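Local structure of N-acetylglucosamine-6-phosphate deacetylase (6FV4) at residues D87-A90 / R91-L95; A309-A312 / G313-T316. The protein probably removes the acetyl group from N-acetylglucosamine-6-phosphate, as a metal-dependent hydrolase of the NagA family. The protein carries 1 engineered substitution. All coordinates share one frame; numbering follows the deposited sequence.

Contact 1: residues D87-A90 / R91-L95; sequences DETA and RAVAL
Asp87 and Arg91, one helical turn apart, form an i to i+4 salt bridge on the exposed side of the helix, with Asp87 OD1 2.5 Å from Arg91 NH1. The other carboxylate oxygen, Asp87 OD2, is nearly as close to the same nitrogen, at 2.7 Å; both oxygens crowd it unusually tightly, so the finer detail of the pairing is doubtful. The planes of carboxylate and guanidinium stand 72° apart, which rules out the coplanar, two-toothed pairing. Torsions on both sides bring the groups together. Asp87 swings CG away from its own backbone N (chi1 167°), while the Arg91 chain bends at chi3 (-65°) and folds back toward the start of the helix. Asp87 O, which also accepts the backbone N-H of Arg91, lies on one face of the guanidinium, near its rim. The long arginine suits this place because it can span a turn and still curl back; the short aspartate keeps its carboxylate close to the helix surface, where the folded-back arginine can meet it. The carboxylate of Glu88 lies near the same guanidinium, its OE1 4.4 Å from Arg91 NH2, beyond salt-bridge range; OE1 is instead hydrogen-bonded by the backbone N of Asn80.

On the buried side the chemistry changes. Thr89 CG2 meets Val93 CG2 at 4.0 Å, methyl against methyl, while Thr89 OG1 is hydrogen-bonded to Gln126 and to Thr85 O. Threonine thus serves both an apolar and a polar neighbour. Beneath the side chains runs regular alpha-helical bonding, for example Val93 N to Thr89 O at 2.9 Å.

Helix 86-98 follows the short strand 79-80. Thr89 and Ala92 press on Phe81 in the intervening loop, Gln126 belongs to helix 113-129, and Leu95 reaches Thr288 in another loop.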
loop_
_atom_site.group_PDB
_atom_site.type_symbol
_atom_site.label_atom_id
_atom_site.label_comp_id
_atom_site.label_asym_id
_atom_site.label_seq_id
_atom_site.Cartn_x
_atom_site.Cartn_y
_atom_site.Cartn_z
ATOM N N ASP B 87 38.910 12.347 11.372
ATOM C CA ASP B 87 39.426 11.222 10.608
ATOM C C ASP B 87 38.314 10.233 10.256
ATOM O O ASP B 87 38.230 9.759 9.116
ATOM C CB ASP B 87 40.545 10.553 11.406
ATOM C CG ASP B 87 40.935 9.202 10.856
ATOM O OD1 ASP B 87 41.059 9.057 9.615
ATOM O OD2 ASP B 87 41.123 8.271 11.672
ATOM N N GLU B 88 37.437 9.923 11.212
ATOM C CA GLU B 88 36.360 8.988 10.913
ATOM C C GLU B 88 35.339 9.616 9.974
ATOM O O GLU B 88 34.871 8.961 9.039
ATOM C CB GLU B 88 35.703 8.512 12.206
ATOM C CG GLU B 88 36.685 7.817 13.119
ATOM C CD GLU B 88 36.239 6.455 13.580
ATOM O OE1 GLU B 88 35.368 5.837 12.927
ATOM O OE2 GLU B 88 36.772 5.990 14.614
ATOM N N THR B 89 34.991 10.884 10.197
ATOM C CA THR B 89 34.040 11.539 9.306
ATOM C C THR B 89 34.608 11.666 7.901
ATOM O O THR B 89 33.890 11.451 6.914
ATOM C CB THR B 89 33.651 12.899 9.866
ATOM O OG1 THR B 89 32.993 12.694 11.117
ATOM C CG2 THR B 89 32.679 13.627 8.909
ATOM N N ALA B 90 35.899 11.987 7.788
ATOM C CA ALA B 90 36.501 12.143 6.468
ATOM C C ALA B 90 36.461 10.835 5.680
ATOM O O ALA B 90 36.215 10.843 4.471
ATOM C CB ALA B 90 37.933 12.651 6.585
ATOM N N ARG B 91 36.697 9.704 6.353
ATOM C CA ARG B 91 36.695 8.412 5.673
ATOM C C ARG B 91 35.292 8.020 5.219
ATOM O O ARG B 91 35.116 7.459 4.124
ATOM C CB ARG B 91 37.276 7.332 6.595
ATOM C CG ARG B 91 38.788 7.342 6.698
ATOM C CD ARG B 91 39.346 5.978 7.106
ATOM N NE ARG B 91 38.937 5.587 8.457
ATOM C CZ ARG B 91 39.592 5.910 9.570
ATOM N NH1 ARG B 91 40.699 6.636 9.507
ATOM N NH2 ARG B 91 39.142 5.505 10.754
ATOM N N ALA B 92 34.288 8.258 6.066
ATOM C CA ALA B 92 32.916 7.947 5.680
ATOM C C ALA B 92 32.478 8.827 4.526
ATOM O O ALA B 92 31.908 8.339 3.534
ATOM C CB ALA B 92 31.977 8.127 6.868
ATOM N N VAL B 93 32.771 10.121 4.627
ATOM C CA VAL B 93 32.387 11.063 3.585
ATOM C C VAL B 93 33.063 10.705 2.272
ATOM O O VAL B 93 32.425 10.696 1.216
ATOM C CB VAL B 93 32.723 12.500 4.027
ATOM C CG1 VAL B 93 32.722 13.437 2.835
ATOM C CG2 VAL B 93 31.731 12.951 5.096
ATOM N N ALA B 94 34.360 10.388 2.313
ATOM C CA ALA B 94 35.079 10.088 1.078
ATOM C C ALA B 94 34.506 8.856 0.388
ATOM O O ALA B 94 34.456 8.796 -0.843
ATOM C CB ALA B 94 36.567 9.887 1.362
ATOM N N LEU B 95 34.069 7.864 1.167
ATOM C CA LEU B 95 33.529 6.645 0.582
ATOM C C LEU B 95 32.215 6.913 -0.127
ATOM O O LEU B 95 32.048 6.578 -1.302
ATOM C CB LEU B 95 33.326 5.570 1.649
ATOM C CG LEU B 95 32.707 4.450 0.826
ATOM C CD1 LEU B 95 33.780 3.532 0.284
ATOM C CD2 LEU B 95 31.582 3.716 1.543
#

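Contact 2: residues A309-A312 / G313-T316; sequences ARVA and GTDT
This is a local turn contact at the surface, where strand 308-311, an outer strand of a three-stranded antiparallel sheet, ends and the chain doubles back. Val311 to Thr314 form a type II beta turn, closed by the hydrogen bond from Thr314 N to Val311 O at 3.0 Å. Gly313 takes the third position with a positive phi of 86°, where a side chain would collide with the carbonyl oxygen of Ala312. Beyond the turn, Val311 N makes a weak bond to Thr316 O, and Arg310 CA approaches that same oxygen at 3.3 Å in a CA-H...O contact.

The side chains follow the fold-back. Those of Val311 and Thr314 run alongside each other, with Val311 CG2 3.4 Å from Thr314 OG1, and Val311 CG2 also approaches Thr316 OG1 at 3.1 Å. The Arg310 chain is nearly straight through chi2 and chi3 (170° and 177°), which carries NE out to Asp315 O, 3.4 Å away at the guanidinium edge, in a weak bond. Its aliphatic part covers the returning backbone on the way.

Arginine here uses its N-H on a backbone carbonyl and not on the Asp315 carboxylate, whose OD2 lies 6.1 Å from Arg310 NE. The returning loop is therefore held chiefly through main-chain oxygens.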
loop_
_atom_site.group_PDB
_atom_site.type_symbol
_atom_site.label_atom_id
_atom_site.label_comp_id
_atom_site.label_asym_id
_atom_site.label_seq_id
_atom_site.Cartn_x
_atom_site.Cartn_y
_atom_site.Cartn_z
ATOM N N ALA B 309 28.631 -7.393 6.158
ATOM C CA ALA B 309 29.319 -7.185 7.425
ATOM C C ALA B 309 28.644 -7.988 8.536
ATOM O O ALA B 309 27.418 -7.948 8.677
ATOM C CB ALA B 309 29.339 -5.696 7.782
ATOM N N ARG B 310 29.446 -8.719 9.319
ATOM C CA ARG B 310 28.956 -9.447 10.483
ATOM C C ARG B 310 29.898 -9.207 11.652
ATOM O O ARG B 310 31.100 -8.977 11.470
ATOM C CB ARG B 310 28.842 -10.958 10.223
ATOM C CG ARG B 310 27.717 -11.357 9.281
ATOM C CD ARG B 310 27.841 -12.817 8.892
ATOM N NE ARG B 310 26.732 -13.261 8.052
ATOM C CZ ARG B 310 26.742 -13.232 6.723
ATOM N NH1 ARG B 310 27.808 -12.787 6.069
ATOM N NH2 ARG B 310 25.682 -13.652 6.049
ATOM N N VAL B 311 29.356 -9.254 12.864
ATOM C CA VAL B 311 30.236 -9.160 14.021
ATOM C C VAL B 311 31.060 -10.440 14.090
ATOM O O VAL B 311 30.536 -11.546 13.900
ATOM C CB VAL B 311 29.440 -8.886 15.306
ATOM C CG1 VAL B 311 28.625 -7.608 15.155
ATOM C CG2 VAL B 311 28.535 -10.035 15.656
ATOM N N ALA B 312 32.371 -10.290 14.278
ATOM C CA ALA B 312 33.270 -11.432 14.158
ATOM C C ALA B 312 32.921 -12.501 15.185
ATOM O O ALA B 312 32.575 -12.202 16.330
ATOM C CB ALA B 312 34.725 -10.990 14.321
ATOM N N GLY B 313 32.995 -13.761 14.760
ATOM C CA GLY B 313 32.611 -14.872 15.597
ATOM C C GLY B 313 31.137 -15.217 15.563
ATOM O O GLY B 313 30.754 -16.253 16.122
ATOM N N THR B 314 30.301 -14.394 14.923
ATOM C CA THR B 314 28.861 -14.610 14.902
ATOM C C THR B 314 28.351 -14.596 13.467
ATOM O O THR B 314 29.050 -14.160 12.548
ATOM C CB THR B 314 28.133 -13.541 15.726
ATOM O OG1 THR B 314 28.939 -13.177 16.858
ATOM C CG2 THR B 314 26.779 -14.056 16.208
ATOM N N ASP B 315 27.126 -15.100 13.285
ATOM C CA ASP B 315 26.413 -15.029 12.011
ATOM C C ASP B 315 25.569 -13.769 11.882
ATOM O O ASP B 315 24.868 -13.610 10.876
ATOM C CB ASP B 315 25.486 -16.240 11.827
ATOM C CG ASP B 315 26.141 -17.557 12.180
ATOM O OD1 ASP B 315 25.408 -18.564 12.328
ATOM O OD2 ASP B 315 27.380 -17.596 12.310
ATOM N N THR B 316 25.612 -12.882 12.874
ATOM C CA THR B 316 24.656 -11.789 12.959
ATOM C C THR B 316 25.103 -10.613 12.097
ATOM O O THR B 316 26.213 -10.088 12.262
ATOM C CB THR B 316 24.485 -11.352 14.413
ATOM O OG1 THR B 316 25.769 -11.245 15.027
ATOM C CG2 THR B 316 23.650 -12.366 15.181
#

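In the fold
Contacts 1 and 2 are separate local features, both within the amidohydrolase family region of the chain, their centres 23 Å apart and their nearest atoms about 12 Å apart, without touching. Both lie at a second-shell or greater distance from the zinc ion. In contact 1 the side chain of Ala92 is about 8 Å from that of His74, a zinc ligand, and about 13 Å from the bound zinc ion. In contact 2 the side chain of Ala309 is about 14 Å from the zinc. The chain runs on from contact 2 to Ala318, two residues past Thr316, a predicted substrate-binding residue whose side chain lies about 4 Å from that of Val311. Neither contact supplies a metal ligand.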